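Local coordinates for cell division control protein 45 cdc45 putative (Entamoeba histolytica, PDB 6CC2) that probably serves, like other Cdc45 proteins, as a subunit of the Cdc45-MCM-GINS helicase that unwinds DNA during chromosome replication, at residues N60-T63 / L64-F68; V472-A475 / E476-T479; K216-A219 / K220-V223. All coordinates share one frame; numbering follows the deposited sequence.

Three local contacts, each within one continuous stretch, come along the chain in the order contact 1, contact 3, contact 2. Contact 1 opens helix 61-71, which follows strand 53-57 at the edge of the parallel sheet. Contact 3 opens helix 219-233 just after helix 199-213, on the opposite side of the chain's centre from the other two. Contact 2 is the hairpin loop linking strands 468-474 and 479-485 of the mixed sheet. Centres of contacts 2 and 3 are 41 Å apart, and the centre of contact 1 lies 31 Å from each of the other two. None touches another, so two capped helix starts and one hairpin end mark separate parts of this mixed alpha/beta protein.

Contact 1: N60-T63 / L64-F68; sequences NYET and LSRVF
Glu62 and Arg66 share a first torsion that swings CG anti to the carbonyl carbon (chi1 -55° and -79°), and both chains then run out extended, side by side along one flank of helix 61-71. Their ends form a long salt bridge, Glu62 OE1 to Arg66 NH1 at 3.5 Å, with OE1 at the guanidinium edge and the two planes turned 53° apart. Arg66 N also bonds to Glu62 O at 3.0 Å. Asn60, the N-cap just before the helix, accepts through OD1 from Thr63 N at 2.8 Å, while Asn60 O takes Leu64 N at 3.2 Å. On the buried side Leu64 CD1 meets the edge of the Tyr61 ring, 4.3 Å from Tyr61 CD1. That ring also stands edge-to-face with Phe517, and its hydroxyl bonds to Ala86; Leu64 reaches Tyr28 and Phe82 on strands of the parallel sheet. Asn60 ND2 bonds to Lys515 O, joining the cap to a distant part of the chain. The exposed ion pair, long and with its two planes turned against each other, probably adds modest stability, whereas the cap satisfies a backbone N-H at the helix start.

Contact 2: V472-A475 / E476-T479; sequences VLDA and EKKT
Asp474 O is gripped by two successive backbone N-H groups, a weak bond from Lys478 N at 2.9 Å and a straight one from Thr479 N at 3.2 Å. With both residues facing Asp474, this is a G1 beta bulge, at the loop end of the hairpin formed by strands 468-474 and 479-485. The antiparallel hydrogen-bonded pair is completed by Asp474 N to Thr479 O, 2.8 Å. Between Asp474 and Lys478, residues Ala475 to Lys477 curl in a right-handed helical turn, and Lys478 switches to left-handed backbone angles (phi 65°) that bring the chain back to the strand. The Asp474 carboxylate folds over this turn: with CG anti to the backbone N (chi1 -175°), OD1 receives Lys477 N at 3.2 Å, the donor standing well above the carboxylate plane. The Lys477 CB packs against the same group, 3.6 Å from Asp474 OD1, before its amine leaves for Glu523, which also receives Thr479 OG1. Lys478 takes another course. Two kinks along its chain (chi2 -62°) fold it back so that NZ donates in the carbonyl plane to Ala475 O at 3.1 Å and to Glu476 O, from above that carbonyl's plane, at 3.2 Å. Leu473 CD1 lies against Thr479 O at 3.5 Å. The carbonyls of this exposed turn thus gain a nearby positive charge, and the Asp474 carboxylate, bonded to a backbone N-H and in a weak, long ion pair with Lys442, is probably kept in its ionised form.

Contact 3: K216-A219 / K220-V223; sequences KINA and KTYV
At the N-terminal cap of helix 219-233 the side chains of Asn218, the N-cap residue, and Thr221, in the first turn, cross at about a right angle. The Asn218 CG sits between its backbone N and carbonyl carbon (chi1 65°), which turns OD1 back over the first helical turn. There OD1 accepts twice from Thr221: the backbone N arrives nearly end-on to the amide C=O, 2.8 Å from Asn218 OD1, and the hydroxyl OG1 comes from above the amide plane at 3.0 Å. The other branch, Thr221 CG2, lies across Ile217, with Ile217 CB and Thr221 CG2 4.0 Å apart. Ile217 also forms a hydrophobic staple, spanning the cap to place its CD1 4.1 Å from Tyr222 CB; it also touches Val208 and Gln211 of helix 199-213. Main-chain bonds continue the helix, Tyr222 N to Asn218 O and Val223 N to Ala219 O. The Tyr222 ring leads away to Phe355, and its hydroxyl bonds to Pro340 O. In a capping box Asn218 N would donate directly to the Thr221 side chain; here a water stands between them, accepting from Asn218 N at 3.0 Å and donating to Thr221 OG1 at 2.9 Å.

Contact 1: N60-T63 / L64-F68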
loop_
_atom_site.group_PDB
_atom_site.type_symbol
_atom_site.label_atom_id
_atom_site.label_comp_id
_atom_site.label_asym_id
_atom_site.label_seq_id
_atom_site.Cartn_x
_atom_site.Cartn_y
_atom_site.Cartn_z
ATOM N N ASN A 60 -7.965 -3.513 11.863
ATOM C CA ASN A 60 -9.202 -4.180 11.464
ATOM C C ASN A 60 -10.357 -3.462 12.147
ATOM O O ASN A 60 -10.155 -2.573 12.983
ATOM C CB ASN A 60 -9.159 -5.671 11.800
ATOM C CG ASN A 60 -8.903 -5.925 13.268
ATOM O OD1 ASN A 60 -9.657 -5.447 14.144
ATOM N ND2 ASN A 60 -7.849 -6.703 13.566
ATOM N N TYR A 61 -11.586 -3.865 11.802
ATOM C CA TYR A 61 -12.740 -3.167 12.351
ATOM C C TYR A 61 -13.040 -3.551 13.790
ATOM O O TYR A 61 -13.706 -2.779 14.507
ATOM C CB TYR A 61 -13.973 -3.392 11.478
ATOM C CG TYR A 61 -13.915 -2.630 10.188
ATOM C CD1 TYR A 61 -13.859 -1.248 10.181
ATOM C CD2 TYR A 61 -13.919 -3.281 8.972
ATOM C CE1 TYR A 61 -13.797 -0.536 9.009
ATOM C CE2 TYR A 61 -13.865 -2.582 7.779
ATOM C CZ TYR A 61 -13.812 -1.195 7.802
ATOM O OH TYR A 61 -13.724 -0.480 6.637
ATOM N N GLU A 62 -12.576 -4.717 14.240
ATOM C CA GLU A 62 -12.735 -5.077 15.639
ATOM C C GLU A 62 -11.974 -4.106 16.528
ATOM O O GLU A 62 -12.485 -3.667 17.569
ATOM C CB GLU A 62 -12.253 -6.509 15.876
ATOM C CG GLU A 62 -12.910 -7.551 14.993
ATOM C CD GLU A 62 -12.459 -8.961 15.338
ATOM O OE1 GLU A 62 -12.114 -9.206 16.515
ATOM O OE2 GLU A 62 -12.446 -9.820 14.430
ATOM N N THR A 63 -10.728 -3.797 16.159
ATOM C CA THR A 63 -9.929 -2.842 16.918
ATOM C C THR A 63 -10.565 -1.456 16.887
ATOM O O THR A 63 -10.711 -0.794 17.933
ATOM C CB THR A 63 -8.508 -2.787 16.355
ATOM O OG1 THR A 63 -7.884 -4.058 16.554
ATOM C CG2 THR A 63 -7.684 -1.702 17.048
ATOM N N LEU A 64 -10.955 -1.011 15.692
ATOM C CA LEU A 64 -11.636 0.270 15.561
ATOM C C LEU A 64 -12.821 0.340 16.518
ATOM O O LEU A 64 -12.964 1.304 17.277
ATOM C CB LEU A 64 -12.076 0.474 14.106
ATOM C CG LEU A 64 -12.679 1.855 13.803
ATOM C CD1 LEU A 64 -12.463 2.249 12.343
ATOM C CD2 LEU A 64 -14.158 1.901 14.119
ATOM N N SER A 65 -13.664 -0.691 16.515
ATOM C CA SER A 65 -14.860 -0.683 17.352
ATOM C C SER A 65 -14.502 -0.661 18.832
ATOM O O SER A 65 -15.136 0.049 19.621
ATOM C CB SER A 65 -15.723 -1.901 17.024
ATOM O OG SER A 65 -16.915 -1.878 17.796
ATOM N N ARG A 66 -13.467 -1.417 19.227
ATOM C CA ARG A 66 -13.098 -1.495 20.634
ATOM C C ARG A 66 -12.550 -0.170 21.144
ATOM O O ARG A 66 -12.909 0.269 22.241
ATOM C CB ARG A 66 -12.086 -2.618 20.837
ATOM C CG ARG A 66 -12.733 -4.005 20.871
ATOM C CD ARG A 66 -11.728 -5.096 21.250
ATOM N NE ARG A 66 -12.379 -6.381 21.490
ATOM C CZ ARG A 66 -12.354 -7.422 20.660
ATOM N NH1 ARG A 66 -11.700 -7.356 19.504
ATOM N NH2 ARG A 66 -12.986 -8.542 20.994
ATOM N N VAL A 67 -11.666 0.477 20.372
ATOM C CA VAL A 67 -11.123 1.759 20.819
ATOM C C VAL A 67 -12.221 2.815 20.851
ATOM O O VAL A 67 -12.310 3.610 21.797
ATOM C CB VAL A 67 -9.951 2.199 19.922
ATOM C CG1 VAL A 67 -9.520 3.621 20.271
ATOM C CG2 VAL A 67 -8.793 1.231 20.035
ATOM N N PHE A 68 -13.060 2.852 19.808
ATOM C CA PHE A 68 -14.172 3.798 19.784
ATOM C C PHE A 68 -15.015 3.662 21.047
ATOM O O PHE A 68 -15.276 4.650 21.741
ATOM C CB PHE A 68 -15.015 3.580 18.532
ATOM C CG PHE A 68 -16.091 4.632 18.324
ATOM C CD1 PHE A 68 -15.797 5.822 17.680
ATOM C CD2 PHE A 68 -17.386 4.410 18.746
ATOM C CE1 PHE A 68 -16.777 6.772 17.469
ATOM C CE2 PHE A 68 -18.373 5.370 18.548
ATOM C CZ PHE A 68 -18.065 6.541 17.912
#

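Contact 2: V472-A475 / E476-T479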
loop_
_atom_site.group_PDB
_atom_site.type_symbol
_atom_site.label_atom_id
_atom_site.label_comp_id
_atom_site.label_asym_id
_atom_site.label_seq_id
_atom_site.Cartn_x
_atom_site.Cartn_y
_atom_site.Cartn_z
ATOM N N VAL A 472 2.293 -22.841 5.608
ATOM C CA VAL A 472 3.715 -23.028 5.857
ATOM C C VAL A 472 3.905 -23.912 7.070
ATOM O O VAL A 472 3.342 -23.632 8.140
ATOM C CB VAL A 472 4.447 -21.680 6.054
ATOM C CG1 VAL A 472 5.977 -21.922 6.160
ATOM C CG2 VAL A 472 4.108 -20.707 4.920
ATOM N N LEU A 473 4.722 -24.956 6.910
ATOM C CA LEU A 473 4.981 -25.881 7.998
ATOM C C LEU A 473 5.724 -25.187 9.127
ATOM O O LEU A 473 6.742 -24.538 8.906
ATOM C CB LEU A 473 5.795 -27.071 7.480
ATOM C CG LEU A 473 6.220 -28.080 8.541
ATOM C CD1 LEU A 473 5.029 -28.808 9.136
ATOM C CD2 LEU A 473 7.222 -29.070 7.960
ATOM N N ASP A 474 5.206 -25.330 10.345
ATOM C CA ASP A 474 5.912 -24.998 11.576
ATOM C C ASP A 474 6.231 -26.344 12.210
ATOM O O ASP A 474 5.418 -26.911 12.948
ATOM C CB ASP A 474 5.068 -24.114 12.488
ATOM C CG ASP A 474 5.824 -23.669 13.720
ATOM O OD1 ASP A 474 6.753 -24.385 14.163
ATOM O OD2 ASP A 474 5.477 -22.597 14.255
ATOM N N ALA A 475 7.423 -26.867 11.901
ATOM C CA ALA A 475 7.742 -28.244 12.253
ATOM C C ALA A 475 7.867 -28.428 13.756
ATOM O O ALA A 475 7.534 -29.500 14.274
ATOM C CB ALA A 475 9.041 -28.668 11.570
ATOM N N GLU A 476 8.342 -27.403 14.469
ATOM C CA GLU A 476 8.457 -27.491 15.921
ATOM C C GLU A 476 7.085 -27.583 16.577
ATOM O O GLU A 476 6.883 -28.390 17.495
ATOM C CB GLU A 476 9.224 -26.285 16.457
ATOM C CG GLU A 476 9.338 -26.235 17.977
ATOM C CD GLU A 476 10.127 -27.400 18.557
ATOM O OE1 GLU A 476 10.650 -28.224 17.775
ATOM O OE2 GLU A 476 10.224 -27.492 19.801
ATOM N N LYS A 477 6.132 -26.779 16.125
ATOM C CA LYS A 477 4.790 -26.800 16.690
ATOM C C LYS A 477 3.929 -27.923 16.126
ATOM O O LYS A 477 2.859 -28.196 16.676
ATOM C CB LYS A 477 4.117 -25.449 16.446
ATOM C CG LYS A 477 3.004 -25.105 17.418
ATOM C CD LYS A 477 2.643 -23.624 17.322
ATOM C CE LYS A 477 1.347 -23.307 18.051
ATOM N NZ LYS A 477 0.964 -21.875 17.902
ATOM N N LYS A 478 4.371 -28.591 15.056
ATOM C CA LYS A 478 3.596 -29.649 14.416
ATOM C C LYS A 478 2.314 -29.091 13.795
ATOM O O LYS A 478 1.246 -29.700 13.889
ATOM C CB LYS A 478 3.281 -30.773 15.412
ATOM C CG LYS A 478 4.483 -31.261 16.210
ATOM C CD LYS A 478 5.553 -31.845 15.307
ATOM C CE LYS A 478 6.712 -32.442 16.104
ATOM N NZ LYS A 478 7.614 -31.399 16.673
ATOM N N THR A 479 2.422 -27.930 13.148
ATOM C CA THR A 479 1.281 -27.236 12.592
ATOM C C THR A 479 1.638 -26.688 11.219
ATOM O O THR A 479 2.812 -26.630 10.829
ATOM C CB THR A 479 0.848 -26.057 13.472
ATOM O OG1 THR A 479 1.929 -25.111 13.550
ATOM C CG2 THR A 479 0.458 -26.525 14.879
#

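Contact 3: K216-A219 / K220-V223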
loop_
_atom_site.group_PDB
_atom_site.type_symbol
_atom_site.label_atom_id
_atom_site.label_comp_id
_atom_site.label_asym_id
_atom_site.label_seq_id
_atom_site.Cartn_x
_atom_site.Cartn_y
_atom_site.Cartn_z
ATOM N N LYS A 216 -4.208 -0.149 -6.800
ATOM C CA LYS A 216 -5.542 0.381 -6.563
ATOM C C LYS A 216 -6.003 1.347 -7.655
ATOM O O LYS A 216 -7.218 1.537 -7.827
ATOM C CB LYS A 216 -5.575 1.101 -5.210
ATOM C CG LYS A 216 -5.387 0.151 -4.046
ATOM C CD LYS A 216 -5.244 0.861 -2.731
ATOM C CE LYS A 216 -5.076 -0.167 -1.596
ATOM N NZ LYS A 216 -4.759 0.483 -0.302
ATOM N N ILE A 217 -5.071 1.936 -8.407
ATOM C CA ILE A 217 -5.405 2.822 -9.520
ATOM C C ILE A 217 -4.547 2.469 -10.717
ATOM O O ILE A 217 -3.466 1.923 -10.568
ATOM C CB ILE A 217 -5.189 4.302 -9.150
ATOM C CG1 ILE A 217 -3.724 4.598 -8.836
ATOM C CG2 ILE A 217 -6.095 4.689 -7.965
ATOM C CD1 ILE A 217 -3.430 6.096 -8.660
ATOM N N ASN A 218 -5.024 2.846 -11.902
ATOM C CA ASN A 218 -4.270 2.617 -13.125
ATOM C C ASN A 218 -3.349 3.809 -13.444
ATOM O O ASN A 218 -3.307 4.826 -12.734
ATOM C CB ASN A 218 -5.209 2.296 -14.301
ATOM C CG ASN A 218 -6.125 3.451 -14.695
ATOM O OD1 ASN A 218 -5.852 4.620 -14.438
ATOM N ND2 ASN A 218 -7.236 3.105 -15.355
ATOM N N ALA A 219 -2.519 3.616 -14.462
ATOM C CA ALA A 219 -1.503 4.605 -14.794
ATOM C C ALA A 219 -2.118 5.918 -15.272
ATOM O O ALA A 219 -1.582 6.999 -14.976
ATOM C CB ALA A 219 -0.566 4.031 -15.856
ATOM N N LYS A 220 -3.235 5.854 -15.987
ATOM C CA LYS A 220 -3.877 7.085 -16.447
ATOM C C LYS A 220 -4.356 7.915 -15.259
ATOM O O LYS A 220 -4.199 9.143 -15.233
ATOM C CB LYS A 220 -5.033 6.747 -17.382
ATOM C CG LYS A 220 -4.577 6.260 -18.750
ATOM C CD LYS A 220 -5.746 6.055 -19.708
ATOM C CE LYS A 220 -6.610 4.866 -19.306
ATOM N NZ LYS A 220 -7.610 4.519 -20.360
ATOM N N THR A 221 -4.899 7.259 -14.244
ATOM C CA THR A 221 -5.319 7.977 -13.042
ATOM C C THR A 221 -4.128 8.594 -12.320
ATOM O O THR A 221 -4.163 9.762 -11.876
ATOM C CB THR A 221 -6.093 7.028 -12.127
ATOM O OG1 THR A 221 -7.288 6.618 -12.797
ATOM C CG2 THR A 221 -6.437 7.701 -10.822
ATOM N N TYR A 222 -3.032 7.845 -12.227
ATOM C CA TYR A 222 -1.834 8.395 -11.625
ATOM C C TYR A 222 -1.352 9.635 -12.374
ATOM O O TYR A 222 -1.044 10.677 -11.766
ATOM C CB TYR A 222 -0.749 7.315 -11.577
ATOM C CG TYR A 222 0.600 7.918 -11.247
ATOM C CD1 TYR A 222 0.922 8.299 -9.955
ATOM C CD2 TYR A 222 1.534 8.165 -12.255
ATOM C CE1 TYR A 222 2.129 8.889 -9.664
ATOM C CE2 TYR A 222 2.743 8.751 -11.951
ATOM C CZ TYR A 222 3.033 9.127 -10.677
ATOM O OH TYR A 222 4.236 9.720 -10.386
ATOM N N VAL A 223 -1.259 9.543 -13.697
ATOM C CA VAL A 223 -0.720 10.658 -14.470
ATOM C C VAL A 223 -1.610 11.879 -14.315
ATOM O O VAL A 223 -1.122 13.013 -14.191
ATOM C CB VAL A 223 -0.541 10.247 -15.942
ATOM C CG1 VAL A 223 -0.206 11.432 -16.787
ATOM C CG2 VAL A 223 0.562 9.219 -16.025
HETATM O O HOH W 1 -7.797 3.991 -11.667
#